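Local coordinates for GCN5-related N-acetyltransferase (PDB 4IUS), which is a GNAT-family enzyme that probably transfers an acyl group, most likely acetyl from acetyl-coenzyme A, to an acceptor, at residues Glu64-Arg67 against Lys68-Ala72; Tyr91-Glu95 against His96-Ile100; His195-Arg199 against Gln200-Ala204. The protein carries 1 engineered substitution. All blocks are in the same frame, centred on the assembly; numbering follows the deposited sequence.

Contact 1. Residues Glu64-Arg67 against Lys68-Ala72; sequences ETIR and KAFAA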
loop_
_atom_site.group_PDB
_atom_site.type_symbol
_atom_site.label_atom_id
_atom_site.label_comp_id
_atom_site.label_asym_id
_atom_site.label_seq_id
_atom_site.Cartn_x
_atom_site.Cartn_y
_atom_site.Cartn_z
ATOM N N GLU A 64 -15.092 -17.312 9.702
ATOM C CA GLU A 64 -14.863 -18.731 9.525
ATOM C C GLU A 64 -14.932 -19.152 8.077
ATOM O O GLU A 64 -14.158 -20.015 7.669
ATOM C CB GLU A 64 -15.843 -19.524 10.368
ATOM C CG GLU A 64 -15.652 -19.340 11.856
ATOM C CD GLU A 64 -14.246 -19.693 12.290
ATOM O OE1 GLU A 64 -13.761 -20.742 11.843
ATOM O OE2 GLU A 64 -13.605 -18.894 13.008
ATOM N N THR A 65 -15.808 -18.540 7.304
ATOM C CA THR A 65 -15.901 -18.831 5.892
ATOM C C THR A 65 -14.572 -18.506 5.174
ATOM O O THR A 65 -14.049 -19.277 4.368
ATOM C CB THR A 65 -17.065 -18.056 5.258
ATOM O OG1 THR A 65 -18.286 -18.483 5.870
ATOM C CG2 THR A 65 -17.149 -18.256 3.749
ATOM N N ILE A 66 -14.032 -17.335 5.468
ATOM C CA ILE A 66 -12.782 -16.924 4.885
ATOM C C ILE A 66 -11.621 -17.752 5.391
ATOM O O ILE A 66 -10.751 -18.186 4.618
ATOM C CB ILE A 66 -12.576 -15.404 5.054
ATOM C CG1 ILE A 66 -13.670 -14.670 4.234
ATOM C CG2 ILE A 66 -11.140 -15.018 4.683
ATOM C CD1 ILE A 66 -13.856 -13.234 4.581
ATOM N N ARG A 67 -11.595 -18.030 6.685
ATOM C CA ARG A 67 -10.546 -18.895 7.260
ATOM C C ARG A 67 -10.556 -20.251 6.563
ATOM O O ARG A 67 -9.476 -20.804 6.305
ATOM C CB ARG A 67 -10.705 -19.076 8.756
ATOM C CG ARG A 67 -10.288 -17.871 9.552
ATOM C CD ARG A 67 -10.648 -18.011 11.025
ATOM N NE ARG A 67 -10.056 -16.944 11.804
ATOM C CZ ARG A 67 -10.522 -16.449 12.938
ATOM N NH1 ARG A 67 -11.682 -16.870 13.444
ATOM N NH2 ARG A 67 -9.865 -15.469 13.527
ATOM N N LYS A 68 -11.738 -20.816 6.306
ATOM C CA LYS A 68 -11.841 -22.113 5.625
ATOM C C LYS A 68 -11.187 -22.059 4.251
ATOM O O LYS A 68 -10.483 -22.974 3.816
ATOM C CB LYS A 68 -13.333 -22.525 5.492
ATOM C CG LYS A 68 -13.590 -23.913 4.879
ATOM C CD LYS A 68 -15.009 -24.435 5.148
ATOM C CE LYS A 68 -16.127 -23.709 4.375
ATOM N NZ LYS A 68 -17.484 -24.287 4.675
ATOM N N ALA A 69 -11.474 -21.000 3.517
ATOM C CA ALA A 69 -10.946 -20.821 2.175
ATOM C C ALA A 69 -9.429 -20.688 2.188
ATOM O O ALA A 69 -8.745 -21.262 1.344
ATOM C CB ALA A 69 -11.590 -19.633 1.501
ATOM N N PHE A 70 -8.876 -19.969 3.169
ATOM C CA PHE A 70 -7.447 -19.826 3.293
ATOM C C PHE A 70 -6.832 -21.163 3.695
ATOM O O PHE A 70 -5.776 -21.548 3.185
ATOM C CB PHE A 70 -7.104 -18.729 4.312
ATOM C CG PHE A 70 -7.042 -17.347 3.727
ATOM C CD1 PHE A 70 -8.147 -16.779 3.082
ATOM C CD2 PHE A 70 -5.869 -16.659 3.725
ATOM C CE1 PHE A 70 -8.073 -15.526 2.486
ATOM C CE2 PHE A 70 -5.774 -15.407 3.121
ATOM C CZ PHE A 70 -6.883 -14.833 2.489
ATOM N N ALA A 71 -7.422 -21.850 4.667
ATOM C CA ALA A 71 -6.884 -23.135 5.149
ATOM C C ALA A 71 -6.814 -24.151 4.021
ATOM O O ALA A 71 -5.879 -24.958 3.993
ATOM C CB ALA A 71 -7.742 -23.646 6.277
ATOM N N ALA A 72 -7.756 -24.129 3.089
ATOM C CA ALA A 72 -7.766 -25.046 1.945
ATOM C C ALA A 72 -6.544 -24.880 1.071
ATOM O O ALA A 72 -6.190 -25.776 0.319
ATOM C CB ALA A 72 -9.054 -24.856 1.130
#
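The ring of Phe70 meets Ile66 one helical turn earlier. Ile66 O sits at the edge of the ring, near its plane, with CD1 of Phe70 3.3 Å from that oxygen. The CG2 methyl of Ile66 touches CD1 and CE1 of the ring, the latter at 3.8 Å. The two side chains lie side by side and point the same way. Phe70 CG stands anti to its carbonyl carbon (chi1 -87°), which turns the ring back along the helix onto Ile66.

The second flat group is the guanidinium of Arg67. The carboxylate carbon of Glu64 lies at its edge, in plane. Arg67 NH1 gives a hydrogen bond of 2.8 Å to Glu64 OE2 as part of a salt bridge, and the oxygen is only 4° out of the guanidinium plane. Glu64 is modelled in two conformers, so this bridge may not always be made. The extended Arg67 chain also brings NH2 to a salt bridge with Asp252, and NH1 to the backbone oxygen of His96.

The backbone makes the i to i+4 bonds of helix 59-71. Phe70 N donates to Ile66 O at 3.0 Å. Lys68 N to Glu64 O, Ala69 N to Thr65 O and Ala71 N to Arg67 O follow the same pattern, at 2.8 to 3.2 Å. Thr65 OG1 bonds back to Trp61 O. The apolar face packs on strands 22-27 and 30-35, with Ile66 on Leu30, Phe70 on Leu34 and Ala69 on Val25.

The chemistry is thus divided. Apolar side chains fix the helix to the small antiparallel sheet. Asp252 and the His96 carbonyl, joined by Glu64 in the conformer described, probably balance the positive charge of Arg67 and limit the turning of its guanidinium.

Contact 2. Residues Tyr91-Glu95 against His96-Ile100; sequences YVLVE and HGMTI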
loop_
_atom_site.group_PDB
_atom_site.type_symbol
_atom_site.label_atom_id
_atom_site.label_comp_id
_atom_site.label_asym_id
_atom_site.label_seq_id
_atom_site.Cartn_x
_atom_site.Cartn_y
_atom_site.Cartn_z
ATOM N N TYR A 91 -12.507 -4.199 15.723
ATOM C CA TYR A 91 -12.722 -4.699 17.073
ATOM C C TYR A 91 -13.579 -5.964 17.064
ATOM O O TYR A 91 -13.355 -6.856 17.878
ATOM C CB TYR A 91 -13.383 -3.662 17.968
ATOM C CG TYR A 91 -12.453 -2.591 18.486
ATOM C CD1 TYR A 91 -11.212 -2.908 19.047
ATOM C CD2 TYR A 91 -12.915 -1.310 18.611
ATOM C CE1 TYR A 91 -10.418 -1.912 19.608
ATOM C CE2 TYR A 91 -12.124 -0.307 19.135
ATOM C CZ TYR A 91 -10.879 -0.618 19.636
ATOM O OH TYR A 91 -10.112 0.379 20.158
ATOM N N VAL A 92 -14.525 -6.080 16.136
ATOM C CA VAL A 92 -15.322 -7.310 16.040
ATOM C C VAL A 92 -14.415 -8.473 15.561
ATOM O O VAL A 92 -14.505 -9.589 16.037
ATOM C CB VAL A 92 -16.571 -7.125 15.199
ATOM C CG1 VAL A 92 -17.397 -8.419 15.237
ATOM C CG2 VAL A 92 -17.418 -5.943 15.718
ATOM N N LEU A 93 -13.483 -8.200 14.627
ATOM C CA LEU A 93 -12.529 -9.218 14.201
ATOM C C LEU A 93 -11.644 -9.684 15.342
ATOM O O LEU A 93 -11.320 -10.870 15.459
ATOM C CB LEU A 93 -11.663 -8.719 13.047
ATOM C CG LEU A 93 -12.369 -8.462 11.741
ATOM C CD1 LEU A 93 -11.411 -7.877 10.727
ATOM C CD2 LEU A 93 -12.942 -9.784 11.228
ATOM N N VAL A 94 -11.225 -8.754 16.204
ATOM C CA VAL A 94 -10.392 -9.107 17.357
ATOM C C VAL A 94 -11.170 -10.022 18.302
ATOM O O VAL A 94 -10.666 -11.015 18.808
ATOM C CB VAL A 94 -9.870 -7.859 18.080
ATOM C CG1 VAL A 94 -9.195 -8.231 19.394
ATOM C CG2 VAL A 94 -8.882 -7.127 17.176
ATOM N N GLU A 95 -12.424 -9.687 18.530
ATOM C CA GLU A 95 -13.296 -10.483 19.398
ATOM C C GLU A 95 -13.381 -11.937 18.907
ATOM O O GLU A 95 -13.512 -12.868 19.698
ATOM C CB GLU A 95 -14.662 -9.816 19.471
ATOM C CG GLU A 95 -15.684 -10.491 20.339
ATOM C CD GLU A 95 -17.074 -9.861 20.189
ATOM O OE1 GLU A 95 -17.363 -9.132 19.187
ATOM O OE2 GLU A 95 -17.939 -10.185 21.034
ATOM N N HIS A 96 -13.311 -12.133 17.603
ATOM C CA HIS A 96 -13.401 -13.451 16.985
ATOM C C HIS A 96 -12.055 -13.998 16.536
ATOM O O HIS A 96 -11.950 -14.835 15.649
ATOM C CB HIS A 96 -14.479 -13.441 15.909
ATOM C CG HIS A 96 -15.823 -13.126 16.505
ATOM N ND1 HIS A 96 -16.454 -13.989 17.341
ATOM C CD2 HIS A 96 -16.593 -11.964 16.472
ATOM C CE1 HIS A 96 -17.549 -13.389 17.841
ATOM N NE2 HIS A 96 -17.651 -12.159 17.296
ATOM N N GLY A 97 -11.000 -13.583 17.233
ATOM C CA GLY A 97 -9.705 -14.279 17.235
ATOM C C GLY A 97 -8.535 -13.611 16.546
ATOM O O GLY A 97 -7.435 -14.115 16.647
HETATM N N MSE A 98 -8.744 -12.526 15.843
HETATM C CA MSE A 98 -7.661 -11.803 15.246
HETATM C C MSE A 98 -6.942 -10.927 16.262
HETATM O O MSE A 98 -7.484 -10.624 17.337
HETATM C CB MSE A 98 -8.126 -11.002 14.043
HETATM C CG MSE A 98 -8.809 -11.850 12.999
HETATM SE SE MSE A 98 -8.867 -11.037 11.219
HETATM C CE MSE A 98 -7.120 -11.518 10.574
ATOM N N THR A 99 -5.746 -10.456 15.890
ATOM C CA THR A 99 -4.949 -9.557 16.722
ATOM C C THR A 99 -4.581 -8.330 15.885
ATOM O O THR A 99 -4.081 -8.471 14.770
ATOM C CB THR A 99 -3.641 -10.241 17.170
ATOM O OG1 THR A 99 -3.986 -11.389 17.943
ATOM C CG2 THR A 99 -2.768 -9.296 18.009
ATOM N N ILE A 100 -4.793 -7.136 16.418
ATOM C CA ILE A 100 -4.312 -5.921 15.775
ATOM C C ILE A 100 -2.821 -5.799 16.077
ATOM O O ILE A 100 -2.416 -5.673 17.233
ATOM C CB ILE A 100 -5.099 -4.668 16.240
ATOM C CG1 ILE A 100 -6.561 -4.742 15.809
ATOM C CG2 ILE A 100 -4.422 -3.406 15.707
ATOM C CD1 ILE A 100 -7.476 -3.733 16.475
#
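The imidazole of His96 rests on the side chain of Glu95. Glu95 CG lies over one ring face, offset toward the rim, in a CH-pi contact 4.2 Å from the ring centroid. The Glu95 chain, with CG anti to the backbone N (chi1 -179°), runs extended beside the ring, and the carboxylate and ring planes are 32° apart. Val92 CG1 comes to the ring edge in its plane, 3.8 Å from CD2 of His96. Pro60 also touches this histidine. With an alanine here, the Glu95 methylene and the Val92 methyl would probably lose the ring they lie against, and the Glu95 side chain be freer to turn.

Backbone bonds close helix 89-95 with a Schellman motif. Met98 N donates to Leu93 O at 3.1 Å, and Gly97 N to Val94 O at 3.0 Å. The second donor stands above the carbonyl plane. Gly97 is the C-prime residue, with phi at 110°; a side chain there would press on the carbonyl oxygen of His96. His96 N bonds to Val92 O and, weakly, to Leu93 O. Val94 CA adds a CH...O contact of 3.3 Å to Met98 O.

Apolar contacts follow the turn. Met98, a selenomethionine modelled in two conformers, lays SE beside Leu93, 4.1 Å from Leu93 CB. Both side chains reach strand 78-82, Leu93 at Leu81 and Met98 at Ala79. The side chains of Val94 and Ile100 cross at about a right angle, with Val94 CG2 3.6 Å from Ile100 CG1. Both residues touch Leu250 of strand 242-251.

Contact 3. Residues His195-Arg199 against Gln200-Ala204; sequences HSHRR and QGLGA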
loop_
_atom_site.group_PDB
_atom_site.type_symbol
_atom_site.label_atom_id
_atom_site.label_comp_id
_atom_site.label_asym_id
_atom_site.label_seq_id
_atom_site.Cartn_x
_atom_site.Cartn_y
_atom_site.Cartn_z
ATOM N N HIS A 195 21.680 2.273 1.791
ATOM C CA HIS A 195 22.173 2.581 3.121
ATOM C C HIS A 195 23.254 3.643 3.100
ATOM O O HIS A 195 23.290 4.539 3.970
ATOM C CB HIS A 195 22.654 1.277 3.780
ATOM C CG HIS A 195 23.056 1.450 5.193
ATOM N ND1 HIS A 195 22.168 1.661 6.164
ATOM C CD2 HIS A 195 24.309 1.509 5.773
ATOM C CE1 HIS A 195 22.823 1.809 7.337
ATOM N NE2 HIS A 195 24.136 1.733 7.087
ATOM N N SER A 196 24.116 3.591 2.087
ATOM C CA SER A 196 25.196 4.548 1.915
ATOM C C SER A 196 24.741 5.996 1.662
ATOM O O SER A 196 25.505 6.926 1.823
ATOM C CB SER A 196 26.041 4.106 0.714
ATOM O OG SER A 196 25.230 4.014 -0.456
ATOM N N HIS A 197 23.506 6.163 1.240
ATOM C CA HIS A 197 22.941 7.470 0.886
ATOM C C HIS A 197 21.721 7.826 1.734
ATOM O O HIS A 197 20.893 8.618 1.321
ATOM C CB HIS A 197 22.573 7.442 -0.596
ATOM C CG HIS A 197 23.764 7.406 -1.524
ATOM N ND1 HIS A 197 24.434 6.267 -1.832
ATOM C CD2 HIS A 197 24.416 8.428 -2.175
ATOM C CE1 HIS A 197 25.447 6.572 -2.664
ATOM N NE2 HIS A 197 25.424 7.893 -2.867
ATOM N N ARG A 198 21.593 7.260 2.927
ATOM C CA ARG A 198 20.464 7.560 3.806
ATOM C C ARG A 198 20.566 8.976 4.434
ATOM O O ARG A 198 21.648 9.575 4.500
ATOM C CB ARG A 198 20.352 6.476 4.879
ATOM C CG ARG A 198 21.498 6.481 5.870
ATOM C CD ARG A 198 21.591 5.179 6.638
ATOM N NE ARG A 198 22.560 5.262 7.737
ATOM C CZ ARG A 198 23.885 5.209 7.585
ATOM N NH1 ARG A 198 24.667 5.290 8.645
ATOM N NH2 ARG A 198 24.450 5.055 6.386
ATOM N N ARG A 199 19.426 9.513 4.869
ATOM C CA ARG A 199 19.407 10.784 5.623
ATOM C C ARG A 199 19.955 11.971 4.819
ATOM O O ARG A 199 20.574 12.858 5.371
ATOM C CB ARG A 199 20.219 10.664 6.929
ATOM C CG ARG A 199 19.720 9.647 7.940
ATOM C CD ARG A 199 20.677 9.536 9.138
ATOM N NE ARG A 199 21.632 10.644 9.203
ATOM C CZ ARG A 199 21.437 11.786 9.865
ATOM N NH1 ARG A 199 22.367 12.729 9.838
ATOM N NH2 ARG A 199 20.316 11.991 10.556
ATOM N N GLN A 200 19.740 11.993 3.516
ATOM C CA GLN A 200 20.131 13.106 2.659
ATOM C C GLN A 200 18.948 13.656 1.899
ATOM O O GLN A 200 19.118 14.488 1.002
ATOM C CB GLN A 200 21.134 12.642 1.601
ATOM C CG GLN A 200 22.427 12.159 2.143
ATOM C CD GLN A 200 23.375 11.778 1.035
ATOM O OE1 GLN A 200 23.378 12.347 -0.077
ATOM N NE2 GLN A 200 24.198 10.828 1.333
ATOM N N GLY A 201 17.748 13.218 2.257
ATOM C CA GLY A 201 16.542 13.705 1.572
ATOM C C GLY A 201 16.154 12.957 0.309
ATOM O O GLY A 201 15.167 13.309 -0.278
ATOM N N LEU A 202 16.893 11.910 -0.078
ATOM C CA LEU A 202 16.693 11.283 -1.374
ATOM C C LEU A 202 15.433 10.414 -1.404
ATOM O O LEU A 202 14.796 10.335 -2.449
ATOM C CB LEU A 202 17.926 10.462 -1.778
ATOM C CG LEU A 202 19.225 11.282 -1.836
ATOM C CD1 LEU A 202 20.451 10.377 -1.976
ATOM C CD2 LEU A 202 19.148 12.346 -2.921
ATOM N N GLY A 203 15.054 9.806 -0.274
ATOM C CA GLY A 203 13.784 9.074 -0.194
ATOM C C GLY A 203 12.585 9.957 -0.370
ATOM O O GLY A 203 11.616 9.597 -1.006
ATOM N N ALA A 204 12.670 11.143 0.200
ATOM C CA ALA A 204 11.623 12.147 0.033
ATOM C C ALA A 204 11.538 12.612 -1.432
ATOM O O ALA A 204 10.438 12.771 -1.992
ATOM C CB ALA A 204 11.849 13.335 0.988
HETATM O O HOH W 1 24.330 9.575 3.741
HETATM O O HOH W 2 18.703 10.174 1.624
#
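Gln200 folds back over His197, with NE2 3.6 Å from His197 CA. Its CG is anti to the carbonyl carbon (chi1 -64°), and the extended chain beyond carries the amide back across the preceding loop. Water 1 ties the amide down. It accepts from Gln200 NE2 at 2.7 Å, donates to Arg198 O at 2.8 Å, and has a weak bond to Ser196 O. The Gln200 backbone is held too: its N gives a bond of 2.8 Å to water 2.

Gly201 comes next, at the N-cap of helix 202-216. With phi at 86°, a side chain would collide with the carbonyl oxygen of Gln200. The run from Arg198 to Gly203 fits the R-x-x-G-x-G pattern of the GNAT family, whose loop and helix start bind the pyrophosphate of acetyl-coenzyme A in relatives. A malonate ion, probably from the crystallisation liquor, sits here and takes hydrogen bonds from Gly201 N, Gly203 N and Ala204 N, consistent with an anion site. The N-terminal end of the helix is likely to help hold such a negative charge.

Leu202 N donates to water 2 at 3.0 Å. The same water can donate to His197 O, 2.7 Å away, and so bridges the loop to the first turn of the helix. The Leu202 CB leaves the backbone toward the loop, and its CD1 methyl meets His197 CB at 3.9 Å. Leu202 and His197 both touch Val173 of strand 171-179. Leu202 CD1 and Gln200 NE2 approach the His197 ring obliquely; its ND1 pairs with Ser196 OG in a hydrogen bond in which either may donate.

Gly203 and Ala204 continue the helix, and Gly203 O accepts from Thr207 OG1 further along it.

Along the chain the contacts come in series, 1, 2 and then 3. Contacts 1 and 2 lie together, their centres about 16 Å apart. They touch through Arg67, which ties helix 59-71 to the turn after helix 89-95. Contact 3 is remote: its centre is about 42 Å from that of contact 1 and 38 Å from that of contact 2. The mixed eight-stranded sheet spans the gap. Contact 2 leads into its strand 99-109, and contact 3 follows strand 185-193, with strand 222-225 between the two. The probable cofactor loop of contact 3 is therefore well separated from the helix packing of contacts 1 and 2.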